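Local coordinates for protein toxin PAU_02230 (Photorhabdus asymbiotica subsp. asymbiotica ATCC 43949, PDB 6HV6) that acts as a bacterial protein toxin, known as PaTox, with a modelled region that joins an outlying group of packed helices to an antiparallel beta-sheet domain, at residues K74-N79 and L128-K133; L91-N96 and A104-A109; P120-F125 and A144-V149; K132-Y137 and G152-S157. The protein carries 1 engineered substitution. One frame throughout, in Å; residues are numbered along the deposited sequence.

Contact 1: residues K74-N79 and L128-K133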
loop_
_atom_site.group_PDB
_atom_site.type_symbol
_atom_site.label_atom_id
_atom_site.label_comp_id
_atom_site.label_asym_id
_atom_site.label_seq_id
_atom_site.Cartn_x
_atom_site.Cartn_y
_atom_site.Cartn_z
ATOM N N LYS A 74 -7.141 -9.274 -13.306
ATOM C CA LYS A 74 -7.049 -10.475 -14.121
ATOM C C LYS A 74 -5.671 -11.110 -13.999
ATOM O O LYS A 74 -4.653 -10.415 -13.997
ATOM C CB LYS A 74 -7.342 -10.143 -15.584
ATOM C CG LYS A 74 -8.821 -10.180 -15.946
ATOM C CD LYS A 74 -9.361 -11.604 -15.896
ATOM C CE LYS A 74 -10.843 -11.664 -16.238
ATOM N NZ LYS A 74 -11.354 -13.064 -16.221
ATOM N N ARG A 75 -5.654 -12.435 -13.892
ATOM C CA ARG A 75 -4.403 -13.182 -13.922
ATOM C C ARG A 75 -3.721 -13.005 -15.271
ATOM O O ARG A 75 -4.345 -13.166 -16.321
ATOM C CB ARG A 75 -4.672 -14.668 -13.669
ATOM C CG ARG A 75 -3.466 -15.463 -13.190
ATOM C CD ARG A 75 -3.684 -16.956 -13.355
ATOM N NE ARG A 75 -3.240 -17.402 -14.674
ATOM C CZ ARG A 75 -4.032 -17.532 -15.734
ATOM N NH1 ARG A 75 -5.328 -17.266 -15.639
ATOM N NH2 ARG A 75 -3.527 -17.936 -16.893
ATOM N N ILE A 76 -2.433 -12.684 -15.242
ATOM C CA ILE A 76 -1.631 -12.540 -16.451
ATOM C C ILE A 76 -0.823 -13.815 -16.638
ATOM O O ILE A 76 -0.212 -14.312 -15.685
ATOM C CB ILE A 76 -0.708 -11.311 -16.366
ATOM C CG1 ILE A 76 -1.515 -10.067 -15.965
ATOM C CG2 ILE A 76 -0.008 -11.097 -17.697
ATOM C CD1 ILE A 76 -2.503 -9.608 -17.025
ATOM N N LYS A 77 -0.824 -14.347 -17.856
ATOM C CA LYS A 77 0.002 -15.502 -18.191
ATOM C C LYS A 77 1.414 -15.037 -18.537
ATOM O O LYS A 77 1.594 -14.195 -19.420
ATOM C CB LYS A 77 -0.609 -16.272 -19.361
ATOM C CG LYS A 77 0.019 -17.642 -19.598
ATOM C CD LYS A 77 0.524 -17.790 -21.024
ATOM C CE LYS A 77 1.222 -19.129 -21.223
ATOM N NZ LYS A 77 1.674 -19.329 -22.633
ATOM N N TYR A 78 2.410 -15.581 -17.843
ATOM C CA TYR A 78 3.803 -15.260 -18.124
ATOM C C TYR A 78 4.688 -16.328 -17.498
ATOM O O TYR A 78 4.275 -17.044 -16.585
ATOM C CB TYR A 78 4.180 -13.871 -17.594
ATOM C CG TYR A 78 4.089 -13.773 -16.097
ATOM C CD1 TYR A 78 2.870 -13.544 -15.472
ATOM C CD2 TYR A 78 5.219 -13.917 -15.301
ATOM C CE1 TYR A 78 2.776 -13.474 -14.112
ATOM C CE2 TYR A 78 5.135 -13.849 -13.930
ATOM C CZ TYR A 78 3.909 -13.624 -13.341
ATOM O OH TYR A 78 3.810 -13.554 -11.979
ATOM N N ASN A 79 5.915 -16.423 -18.003
ATOM C CA ASN A 79 6.901 -17.341 -17.439
ATOM C C ASN A 79 7.479 -16.725 -16.171
ATOM O O ASN A 79 8.204 -15.725 -16.231
ATOM C CB ASN A 79 8.002 -17.634 -18.450
ATOM C CG ASN A 79 8.949 -18.717 -17.967
ATOM O OD1 ASN A 79 9.720 -18.517 -17.029
ATOM N ND2 ASN A 79 8.886 -19.877 -18.599
ATOM N N LEU A 128 5.362 -8.604 -30.464
ATOM C CA LEU A 128 5.808 -9.741 -29.675
ATOM C C LEU A 128 4.934 -9.939 -28.441
ATOM O O LEU A 128 4.406 -8.987 -27.864
ATOM C CB LEU A 128 7.264 -9.555 -29.253
ATOM C CG LEU A 128 8.269 -9.399 -30.399
ATOM C CD1 LEU A 128 9.701 -9.356 -29.875
ATOM C CD2 LEU A 128 8.103 -10.525 -31.410
ATOM N N SER A 129 4.759 -11.195 -28.060
ATOM C CA SER A 129 4.070 -11.502 -26.816
ATOM C C SER A 129 4.881 -10.998 -25.629
ATOM O O SER A 129 6.079 -10.715 -25.735
ATOM C CB SER A 129 3.859 -13.009 -26.674
ATOM O OG SER A 129 5.109 -13.632 -26.495
ATOM N N LEU A 130 4.214 -10.907 -24.474
ATOM C CA LEU A 130 4.905 -10.501 -23.252
ATOM C C LEU A 130 6.084 -11.428 -22.955
ATOM O O LEU A 130 7.210 -10.972 -22.732
ATOM C CB LEU A 130 3.918 -10.484 -22.079
ATOM C CG LEU A 130 4.487 -10.145 -20.704
ATOM C CD1 LEU A 130 5.187 -8.799 -20.753
ATOM C CD2 LEU A 130 3.395 -10.151 -19.639
ATOM N N ASP A 131 5.849 -12.740 -22.965
ATOM C CA ASP A 131 6.940 -13.673 -22.679
ATOM C C ASP A 131 8.103 -13.500 -23.652
ATOM O O ASP A 131 9.267 -13.645 -23.267
ATOM C CB ASP A 131 6.430 -15.112 -22.717
ATOM C CG ASP A 131 5.961 -15.582 -21.357
ATOM O OD1 ASP A 131 6.567 -15.169 -20.351
ATOM O OD2 ASP A 131 4.984 -16.341 -21.289
ATOM N N LYS A 132 7.806 -13.227 -24.923
ATOM C CA LYS A 132 8.871 -13.013 -25.896
ATOM C C LYS A 132 9.652 -11.743 -25.575
ATOM O O LYS A 132 10.887 -11.741 -25.602
ATOM C CB LYS A 132 8.292 -12.938 -27.306
ATOM C CG LYS A 132 9.352 -13.004 -28.388
ATOM C CD LYS A 132 10.261 -14.191 -28.149
ATOM C CE LYS A 132 11.033 -14.574 -29.393
ATOM N NZ LYS A 132 11.741 -15.864 -29.171
ATOM N N LYS A 133 8.943 -10.648 -25.281
ATOM C CA LYS A 133 9.605 -9.418 -24.842
ATOM C C LYS A 133 10.499 -9.660 -23.628
ATOM O O LYS A 133 11.610 -9.127 -23.546
ATOM C CB LYS A 133 8.560 -8.344 -24.517
ATOM C CG LYS A 133 7.786 -7.793 -25.729
ATOM C CD LYS A 133 7.033 -6.515 -25.312
ATOM C CE LYS A 133 6.390 -5.796 -26.506
ATOM N NZ LYS A 133 5.125 -6.472 -26.946
#

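Contact 2: residues L91-N96 and A104-A109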
loop_
_atom_site.group_PDB
_atom_site.type_symbol
_atom_site.label_atom_id
_atom_site.label_comp_id
_atom_site.label_asym_id
_atom_site.label_seq_id
_atom_site.Cartn_x
_atom_site.Cartn_y
_atom_site.Cartn_z
ATOM N N LEU A 91 16.831 -4.101 -11.524
ATOM C CA LEU A 91 17.459 -3.447 -10.381
ATOM C C LEU A 91 18.891 -3.018 -10.685
ATOM O O LEU A 91 19.359 -2.009 -10.149
ATOM C CB LEU A 91 17.438 -4.382 -9.175
ATOM C CG LEU A 91 16.063 -4.844 -8.693
ATOM C CD1 LEU A 91 16.222 -5.808 -7.527
ATOM C CD2 LEU A 91 15.196 -3.654 -8.293
ATOM N N ASP A 92 19.602 -3.761 -11.536
ATOM C CA ASP A 92 20.956 -3.361 -11.904
ATOM C C ASP A 92 20.968 -2.191 -12.879
ATOM O O ASP A 92 21.930 -1.415 -12.894
ATOM C CB ASP A 92 21.710 -4.533 -12.523
ATOM C CG ASP A 92 22.006 -5.632 -11.522
ATOM O OD1 ASP A 92 22.100 -5.332 -10.312
ATOM O OD2 ASP A 92 22.148 -6.798 -11.950
ATOM N N TYR A 93 19.934 -2.062 -13.712
ATOM C CA TYR A 93 19.881 -0.978 -14.680
ATOM C C TYR A 93 19.246 0.292 -14.126
ATOM O O TYR A 93 19.274 1.319 -14.809
ATOM C CB TYR A 93 19.137 -1.434 -15.938
ATOM C CG TYR A 93 19.974 -2.307 -16.848
ATOM C CD1 TYR A 93 20.898 -1.748 -17.720
ATOM C CD2 TYR A 93 19.834 -3.692 -16.840
ATOM C CE1 TYR A 93 21.666 -2.542 -18.560
ATOM C CE2 TYR A 93 20.594 -4.497 -17.669
ATOM C CZ TYR A 93 21.510 -3.919 -18.527
ATOM O OH TYR A 93 22.268 -4.710 -19.357
ATOM N N ALA A 94 18.703 0.256 -12.908
ATOM C CA ALA A 94 18.129 1.455 -12.303
ATOM C C ALA A 94 19.201 2.525 -12.113
ATOM O O ALA A 94 20.365 2.225 -11.844
ATOM C CB ALA A 94 17.484 1.117 -10.959
ATOM N N TYR A 95 18.798 3.791 -12.250
ATOM C CA TYR A 95 19.764 4.884 -12.219
ATOM C C TYR A 95 20.387 5.008 -10.836
ATOM O O TYR A 95 19.682 5.036 -9.821
ATOM C CB TYR A 95 19.112 6.211 -12.625
ATOM C CG TYR A 95 20.035 7.418 -12.488
ATOM C CD1 TYR A 95 21.131 7.585 -13.333
ATOM C CD2 TYR A 95 19.806 8.389 -11.518
ATOM C CE1 TYR A 95 21.975 8.679 -13.210
ATOM C CE2 TYR A 95 20.644 9.494 -11.389
ATOM C CZ TYR A 95 21.725 9.632 -12.239
ATOM O OH TYR A 95 22.556 10.724 -12.111
ATOM N N ASN A 96 21.711 5.085 -10.804
ATOM C CA ASN A 96 22.474 5.233 -9.565
ATOM C C ASN A 96 23.401 6.431 -9.709
ATOM O O ASN A 96 24.388 6.356 -10.481
ATOM C CB ASN A 96 23.254 3.954 -9.269
ATOM C CG ASN A 96 23.916 3.970 -7.914
ATOM O OD1 ASN A 96 24.149 5.031 -7.330
ATOM N ND2 ASN A 96 24.237 2.784 -7.402
ATOM N N ALA A 104 27.554 3.443 -15.454
ATOM C CA ALA A 104 26.780 4.670 -15.594
ATOM C C ALA A 104 26.293 4.850 -17.026
ATOM O O ALA A 104 25.143 5.247 -17.254
ATOM C CB ALA A 104 27.617 5.870 -15.151
ATOM N N GLN A 105 27.143 4.531 -18.007
ATOM C CA GLN A 105 26.728 4.651 -19.403
ATOM C C GLN A 105 25.572 3.712 -19.723
ATOM O O GLN A 105 24.636 4.089 -20.437
ATOM C CB GLN A 105 27.906 4.375 -20.331
ATOM C CG GLN A 105 27.545 4.454 -21.808
ATOM C CD GLN A 105 28.702 4.086 -22.722
ATOM O OE1 GLN A 105 29.777 3.708 -22.258
ATOM N NE2 GLN A 105 28.483 4.194 -24.029
ATOM N N ALA A 106 25.631 2.475 -19.225
ATOM C CA ALA A 106 24.533 1.543 -19.455
ATOM C C ALA A 106 23.260 2.038 -18.787
ATOM O O ALA A 106 22.162 1.888 -19.332
ATOM C CB ALA A 106 24.903 0.150 -18.942
ATOM N N GLN A 107 23.387 2.630 -17.605
ATOM C CA GLN A 107 22.208 3.154 -16.928
ATOM C C GLN A 107 21.614 4.329 -17.688
ATOM O O GLN A 107 20.391 4.409 -17.846
ATOM C CB GLN A 107 22.562 3.536 -15.495
ATOM C CG GLN A 107 22.843 2.300 -14.660
ATOM C CD GLN A 107 23.342 2.626 -13.289
ATOM O OE1 GLN A 107 23.409 3.793 -12.898
ATOM N NE2 GLN A 107 23.698 1.597 -12.536
ATOM N N GLN A 108 22.457 5.238 -18.186
ATOM C CA GLN A 108 21.937 6.351 -18.976
ATOM C C GLN A 108 21.241 5.853 -20.237
ATOM O O GLN A 108 20.155 6.328 -20.589
ATOM C CB GLN A 108 23.057 7.326 -19.331
ATOM C CG GLN A 108 22.549 8.607 -19.975
ATOM C CD GLN A 108 23.567 9.734 -19.934
ATOM O OE1 GLN A 108 24.768 9.494 -19.800
ATOM N NE2 GLN A 108 23.090 10.975 -20.042
ATOM N N ALA A 109 21.853 4.895 -20.934
ATOM C CA ALA A 109 21.256 4.370 -22.160
ATOM C C ALA A 109 19.945 3.646 -21.876
ATOM O O ALA A 109 18.966 3.802 -22.614
ATOM C CB ALA A 109 22.244 3.435 -22.857
HETATM O O HOH W 1 18.783 3.644 -15.539
#

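Contact 3: residues P120-F125 and A144-V149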
loop_
_atom_site.group_PDB
_atom_site.type_symbol
_atom_site.label_atom_id
_atom_site.label_comp_id
_atom_site.label_asym_id
_atom_site.label_seq_id
_atom_site.Cartn_x
_atom_site.Cartn_y
_atom_site.Cartn_z
ATOM N N PRO A 120 10.418 4.491 -33.269
ATOM C CA PRO A 120 10.048 3.537 -34.325
ATOM C C PRO A 120 11.129 2.533 -34.660
ATOM O O PRO A 120 10.810 1.452 -35.172
ATOM C CB PRO A 120 9.751 4.455 -35.523
ATOM C CG PRO A 120 9.260 5.717 -34.886
ATOM C CD PRO A 120 10.125 5.885 -33.662
ATOM N N GLN A 121 12.396 2.842 -34.411
ATOM C CA GLN A 121 13.379 1.816 -34.716
ATOM C C GLN A 121 13.235 0.587 -33.822
ATOM O O GLN A 121 13.967 -0.380 -34.020
ATOM C CB GLN A 121 14.798 2.392 -34.628
ATOM C CG GLN A 121 15.138 3.061 -33.320
ATOM C CD GLN A 121 14.899 4.561 -33.328
ATOM O OE1 GLN A 121 13.791 5.036 -33.598
ATOM N NE2 GLN A 121 15.945 5.317 -33.017
ATOM N N TYR A 122 12.303 0.574 -32.868
ATOM C CA TYR A 122 12.038 -0.627 -32.084
ATOM C C TYR A 122 10.667 -1.218 -32.373
ATOM O O TYR A 122 10.196 -2.068 -31.602
ATOM C CB TYR A 122 12.196 -0.320 -30.602
ATOM C CG TYR A 122 13.585 0.186 -30.333
ATOM C CD1 TYR A 122 14.630 -0.703 -30.118
ATOM C CD2 TYR A 122 13.865 1.540 -30.346
ATOM C CE1 TYR A 122 15.910 -0.249 -29.892
ATOM C CE2 TYR A 122 15.157 2.003 -30.114
ATOM C CZ TYR A 122 16.172 1.095 -29.901
ATOM O OH TYR A 122 17.455 1.521 -29.667
ATOM N N ASP A 123 10.033 -0.801 -33.477
ATOM C CA ASP A 123 8.682 -1.245 -33.789
ATOM C C ASP A 123 8.599 -2.758 -33.906
ATOM O O ASP A 123 7.521 -3.334 -33.726
ATOM C CB ASP A 123 8.209 -0.625 -35.097
ATOM C CG ASP A 123 7.770 0.824 -34.944
ATOM O OD1 ASP A 123 7.478 1.270 -33.814
ATOM O OD2 ASP A 123 7.704 1.500 -35.973
ATOM N N ASN A 124 9.709 -3.414 -34.241
ATOM C CA ASN A 124 9.675 -4.866 -34.369
ATOM C C ASN A 124 9.300 -5.545 -33.059
ATOM O O ASN A 124 8.853 -6.697 -33.077
ATOM C CB ASN A 124 11.032 -5.381 -34.846
ATOM C CG ASN A 124 12.072 -5.364 -33.743
ATOM O OD1 ASN A 124 12.625 -4.319 -33.413
ATOM N ND2 ASN A 124 12.326 -6.527 -33.150
ATOM N N PHE A 125 9.473 -4.864 -31.922
ATOM C CA PHE A 125 9.071 -5.444 -30.649
ATOM C C PHE A 125 7.569 -5.348 -30.425
ATOM O O PHE A 125 7.035 -6.084 -29.591
ATOM C CB PHE A 125 9.800 -4.754 -29.481
ATOM C CG PHE A 125 11.280 -4.998 -29.465
ATOM C CD1 PHE A 125 11.789 -6.258 -29.698
ATOM C CD2 PHE A 125 12.164 -3.965 -29.219
ATOM C CE1 PHE A 125 13.152 -6.500 -29.678
ATOM C CE2 PHE A 125 13.527 -4.198 -29.212
ATOM C CZ PHE A 125 14.020 -5.463 -29.450
ATOM N N ALA A 144 21.876 -2.084 -23.677
ATOM C CA ALA A 144 21.238 -1.334 -22.599
ATOM C C ALA A 144 20.042 -0.543 -23.103
ATOM O O ALA A 144 18.976 -0.536 -22.474
ATOM C CB ALA A 144 22.258 -0.401 -21.941
ATOM N N THR A 145 20.197 0.134 -24.241
ATOM C CA THR A 145 19.099 0.937 -24.771
ATOM C C THR A 145 17.891 0.060 -25.056
ATOM O O THR A 145 16.760 0.384 -24.677
ATOM C CB THR A 145 19.553 1.659 -26.039
ATOM O OG1 THR A 145 20.695 2.471 -25.732
ATOM C CG2 THR A 145 18.436 2.551 -26.590
ATOM N N THR A 146 18.129 -1.085 -25.692
ATOM C CA THR A 146 17.045 -1.949 -26.129
ATOM C C THR A 146 16.315 -2.542 -24.938
ATOM O O THR A 146 15.081 -2.620 -24.935
ATOM C CB THR A 146 17.626 -3.033 -27.046
ATOM O OG1 THR A 146 18.303 -2.393 -28.126
ATOM C CG2 THR A 146 16.556 -3.931 -27.619
ATOM N N LYS A 147 17.061 -2.950 -23.908
ATOM C CA LYS A 147 16.428 -3.396 -22.675
ATOM C C LYS A 147 15.539 -2.300 -22.084
ATOM O O LYS A 147 14.411 -2.570 -21.667
ATOM C CB LYS A 147 17.494 -3.838 -21.672
ATOM C CG LYS A 147 18.287 -5.119 -22.055
ATOM C CD LYS A 147 19.055 -5.626 -20.830
ATOM C CE LYS A 147 20.250 -6.532 -21.193
ATOM N NZ LYS A 147 19.877 -7.736 -22.011
ATOM N N GLY A 148 16.021 -1.051 -22.053
ATOM C CA GLY A 148 15.185 0.036 -21.551
ATOM C C GLY A 148 13.900 0.189 -22.346
ATOM O O GLY A 148 12.812 0.295 -21.779
ATOM N N VAL A 149 14.013 0.178 -23.679
ATOM C CA VAL A 149 12.841 0.219 -24.552
ATOM C C VAL A 149 11.872 -0.907 -24.200
ATOM O O VAL A 149 10.662 -0.696 -24.088
ATOM C CB VAL A 149 13.274 0.134 -26.030
ATOM C CG1 VAL A 149 12.075 -0.181 -26.919
ATOM C CG2 VAL A 149 13.941 1.438 -26.478
#

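Contact 4: residues K132-Y137 and G152-S157. With EDO (1,2-ethanediol), chain C.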
loop_
_atom_site.group_PDB
_atom_site.type_symbol
_atom_site.label_atom_id
_atom_site.label_comp_id
_atom_site.label_asym_id
_atom_site.label_seq_id
_atom_site.Cartn_x
_atom_site.Cartn_y
_atom_site.Cartn_z
ATOM N N LYS A 132 7.806 -13.227 -24.923
ATOM C CA LYS A 132 8.871 -13.013 -25.896
ATOM C C LYS A 132 9.652 -11.743 -25.575
ATOM O O LYS A 132 10.887 -11.741 -25.602
ATOM C CB LYS A 132 8.292 -12.938 -27.306
ATOM C CG LYS A 132 9.352 -13.004 -28.388
ATOM C CD LYS A 132 10.261 -14.191 -28.149
ATOM C CE LYS A 132 11.033 -14.574 -29.393
ATOM N NZ LYS A 132 11.741 -15.864 -29.171
ATOM N N LYS A 133 8.943 -10.648 -25.281
ATOM C CA LYS A 133 9.605 -9.418 -24.842
ATOM C C LYS A 133 10.499 -9.660 -23.628
ATOM O O LYS A 133 11.610 -9.127 -23.546
ATOM C CB LYS A 133 8.560 -8.344 -24.517
ATOM C CG LYS A 133 7.786 -7.793 -25.729
ATOM C CD LYS A 133 7.033 -6.515 -25.312
ATOM C CE LYS A 133 6.390 -5.796 -26.506
ATOM N NZ LYS A 133 5.125 -6.472 -26.946
ATOM N N ILE A 134 10.024 -10.443 -22.667
ATOM C CA ILE A 134 10.842 -10.748 -21.498
ATOM C C ILE A 134 12.067 -11.562 -21.908
ATOM O O ILE A 134 13.184 -11.280 -21.471
ATOM C CB ILE A 134 10.000 -11.484 -20.437
ATOM C CG1 ILE A 134 8.887 -10.581 -19.883
ATOM C CG2 ILE A 134 10.878 -11.955 -19.302
ATOM C CD1 ILE A 134 7.921 -11.353 -18.990
ATOM N N GLU A 135 11.882 -12.576 -22.767
ATOM C CA GLU A 135 13.026 -13.348 -23.253
ATOM C C GLU A 135 14.064 -12.451 -23.914
ATOM O O GLU A 135 15.268 -12.635 -23.712
ATOM C CB GLU A 135 12.578 -14.413 -24.256
ATOM C CG GLU A 135 11.916 -15.609 -23.669
ATOM C CD GLU A 135 11.567 -16.633 -24.741
ATOM O OE1 GLU A 135 12.061 -16.491 -25.884
ATOM O OE2 GLU A 135 10.793 -17.567 -24.439
ATOM N N ARG A 136 13.623 -11.503 -24.742
ATOM C CA ARG A 136 14.570 -10.599 -25.390
ATOM C C ARG A 136 15.239 -9.686 -24.365
ATOM O O ARG A 136 16.446 -9.427 -24.446
ATOM C CB ARG A 136 13.856 -9.770 -26.463
ATOM C CG ARG A 136 13.178 -10.626 -27.539
ATOM C CD ARG A 136 14.214 -11.434 -28.329
ATOM N NE ARG A 136 14.990 -10.528 -29.166
ATOM C CZ ARG A 136 16.316 -10.433 -29.151
ATOM N NH1 ARG A 136 17.028 -11.217 -28.361
ATOM N NH2 ARG A 136 16.925 -9.557 -29.942
ATOM N N TYR A 137 14.484 -9.226 -23.375
ATOM C CA TYR A 137 15.068 -8.367 -22.348
ATOM C C TYR A 137 16.207 -9.082 -21.638
ATOM O O TYR A 137 17.289 -8.516 -21.438
ATOM C CB TYR A 137 13.993 -7.959 -21.347
ATOM C CG TYR A 137 14.462 -7.034 -20.239
ATOM C CD1 TYR A 137 15.212 -7.510 -19.158
ATOM C CD2 TYR A 137 14.115 -5.690 -20.253
ATOM C CE1 TYR A 137 15.615 -6.650 -18.131
ATOM C CE2 TYR A 137 14.515 -4.835 -19.248
ATOM C CZ TYR A 137 15.261 -5.309 -18.194
ATOM O OH TYR A 137 15.642 -4.419 -17.200
ATOM N N GLY A 152 10.101 -0.243 -21.137
ATOM C CA GLY A 152 9.056 0.727 -21.418
ATOM C C GLY A 152 7.827 0.084 -22.036
ATOM O O GLY A 152 6.699 0.332 -21.603
ATOM N N LYS A 153 8.035 -0.774 -23.040
ATOM C CA LYS A 153 6.909 -1.402 -23.734
ATOM C C LYS A 153 6.156 -2.383 -22.843
ATOM O O LYS A 153 4.951 -2.592 -23.037
ATOM C CB LYS A 153 7.406 -2.115 -25.001
ATOM C CG LYS A 153 7.853 -1.156 -26.129
ATOM C CD LYS A 153 8.296 -1.933 -27.399
ATOM C CE LYS A 153 8.709 -0.962 -28.505
ATOM N NZ LYS A 153 7.595 -0.078 -28.981
ATOM N N MET A 154 6.841 -3.003 -21.881
ATOM C CA MET A 154 6.239 -3.951 -20.950
ATOM C C MET A 154 5.654 -3.303 -19.702
ATOM O O MET A 154 5.079 -4.013 -18.869
ATOM C CB MET A 154 7.276 -4.984 -20.511
ATOM C CG MET A 154 7.629 -5.996 -21.614
ATOM S SD MET A 154 8.749 -7.238 -20.951
ATOM C CE MET A 154 10.338 -6.444 -21.103
ATOM N N ASN A 155 5.789 -1.984 -19.545
ATOM C CA ASN A 155 5.520 -1.369 -18.246
ATOM C C ASN A 155 4.085 -1.603 -17.775
ATOM O O ASN A 155 3.846 -1.873 -16.589
ATOM C CB ASN A 155 5.829 0.123 -18.297
ATOM C CG ASN A 155 5.852 0.738 -16.907
ATOM O OD1 ASN A 155 6.657 0.352 -16.062
ATOM N ND2 ASN A 155 4.954 1.676 -16.661
ATOM N N GLU A 156 3.111 -1.492 -18.669
ATOM C CA GLU A 156 1.735 -1.709 -18.236
ATOM C C GLU A 156 1.505 -3.168 -17.863
ATOM O O GLU A 156 0.814 -3.461 -16.883
ATOM C CB GLU A 156 0.760 -1.265 -19.327
ATOM C CG GLU A 156 0.708 0.255 -19.523
ATOM C CD GLU A 156 0.498 1.024 -18.220
ATOM O OE1 GLU A 156 -0.372 0.634 -17.420
ATOM O OE2 GLU A 156 1.219 2.018 -17.985
ATOM N N SER A 157 2.080 -4.101 -18.632
ATOM C CA SER A 157 1.947 -5.514 -18.285
ATOM C C SER A 157 2.576 -5.811 -16.934
ATOM O O SER A 157 2.003 -6.550 -16.122
ATOM C CB SER A 157 2.579 -6.381 -19.367
ATOM O OG SER A 157 1.800 -6.295 -20.531
HETATM C C1 EDO C . -1.240 -6.677 -19.396
HETATM O O1 EDO C . -2.462 -5.934 -19.444
HETATM C C2 EDO C . -1.372 -7.961 -20.203
HETATM O O2 EDO C . -0.068 -8.524 -20.385
#

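Contact 1: residues K74-N79 and L128-K133
Asp131 and the backbone of Asn79 make the polar link between the segment leading into helix 80-93 and the first turn of helix 130-138. Asp131 OD1 accepts from Asn79 N at 2.7 Å on its syn lone pair, and the bond is nearly straight at 168°. The short aspartate reaches the amide while its other oxygen, OD2, rests 3.5 Å from Tyr78 CA. Lys77 NZ stands 4.7 Å from Asp131 OD2, not touching, but close enough that its charge probably favours the carboxylate.

The apolar part is smaller. Leu130 holds CG anti to the backbone N (chi1 177°), which carries CD2 to Ile76 CG2 at 4.0 Å; Tyr78 CB lies beside the same leucine methyl.

Both helix starts are capped: Ser129 OG accepts from Lys132 N at 3.1 Å, and Asn79 OD1 from Asn82 N. An acidic residue in the first turn of one helix thus binds the amide of the other helix's N-cap residue, tying two helix beginnings together by directional bonding beside a small apolar contact.

Contact 2: residues L91-N96 and A104-A109
Gln107 turns CG to the side of its backbone N (chi1 -69°) and then runs extended (chi2 174°), which carries its amide across to the chain leaving helix 80-93. There OE1 accepts from Asn96 N at 3.0 Å. The bond is bent, 144° at the hydrogen, and the donor sits above the carbonyl plane instead of on a lone pair. Ala94 O comes within 3.3 Å of Gln107 CD, and the NE2 end of the amide has a weak hydrogen bond to Ser99 OG in the intervening loop. A long side chain with both a donor and an acceptor suits a buried position facing loop backbone.

A water donates to Gln107 O at 2.9 Å. It also lies near Tyr93 O, but that distance is too short to trust, so a water bridge between the segments remains doubtful. The Tyr93 ring presents its edge to Ala106 O, with CE1 4.2 Å from Ala106 CB, where a small residue leaves room for the ring.

Asn96 OD1 accepts from Asp98 N, shaping the loop that joins consecutive helices 80-93 and 101-115; Tyr93 stacks on Tyr110 and touches Ala144 and Lys147 of helix 144-176.

Contact 3: residues P120-F125 and A144-V149
Tyr122 and Phe125 belong to the long loop between helices 101-115 and 130-138, and they lay two aromatic rings against the opening turns of helix 144-176. Thr145, Thr146 and Val149, three beta-branched residues within about one turn of each other, form the helical surface they meet.

Val149 lays both methyls along the tyrosine, one over the ring and one by CB. Its CG2 sits over the face of the Tyr122 ring, 3.8 Å from the centroid and only 11° off the normal, a clear CH-pi contact. CG1, placed anti to the backbone N (chi1 166°), reaches instead to Tyr122 CB at 3.7 Å. At the ring's edge, near its plane, Thr146 OG1 is 3.7 Å from Tyr122 CE1; this hydroxyl is hydrogen-bonded to Asp143 OD1. Farther out, Tyr122 OH touches the methyl Thr145 CG2 at 3.4 Å.

Thr146 divides its branches between the two rings: its CG2 meets the edge of the Phe125 ring, 3.4 Å from CE2. Asn124 OD1 lies above one face of this phenyl ring. No hydrogen bond crosses between the segments, but Phe125 N bonds to Tyr122 O, a turn that brings both rings to the same helix.

Farther along helix 144-176, Leu150 and Lys153 extend the surface under Phe125. Lys147 points away from the loop and packs on Met89 of helix 80-93 and Tyr110 of helix 101-115.

Contact 4: residues K132-Y137 and G152-S157
Tyr137 is the flat group here: Met154 CE approaches its ring obliquely, 3.9 Å from CD2, while Met86 and Ala90 of helix 80-93 also touch the side chain and the hydroxyl bonds to Tyr110 OH. This is helix-helix packing in which Met154 of helix 144-176 lies between Leu130, Lys133, Ile134 and Tyr137 of helix 130-138. The short helical segments cross at -133°, their axes 10.7 Å apart at closest approach.

Unbranched and flexible, methionine can fit itself among such neighbours. Its bend at chi3 (-84°) sends CE toward Tyr137, while SD lies against Ile134 CG1 at 3.5 Å and Lys133 CB at 3.7 Å. Lys133 contributes its aliphatic chain, with CB and CD against Met154 CG; its CE meets Lys153 CB. The lysine ends part company, Lys133 NZ bonding to Leu128 O and Lys153 NZ to Asn126 OD1.

Farther along helix 144-176, Ser157 OG shares a 2.9 Å hydrogen bond with O2 of a bound 1,2-ethanediol.

How the contacts relate
Contacts 1 and 4 share Lys132 and Lys133 and have centres only about 8 Å apart: Leu130 CD1 lies 3.8 Å from both Met154 CG and Ser157 CB. The ethanediol held by Ser157 and Asp160 also lies about 4 Å from the side chain of Ile76, so it borders both. Contacts 3 and 4, with centres about 10 Å apart, occupy successive turns of helix 144-176, and a probable hydrogen bond from Lys147 NZ to Tyr137 O, 2.8 Å, joins them. Contact 2 lies farther off, about 16 Å from contact 3 between centres, yet Ala109 CB reaches Thr145 OG1 at 3.4 Å. It does not touch contact 1, whose nearest atom is about 12 Å away.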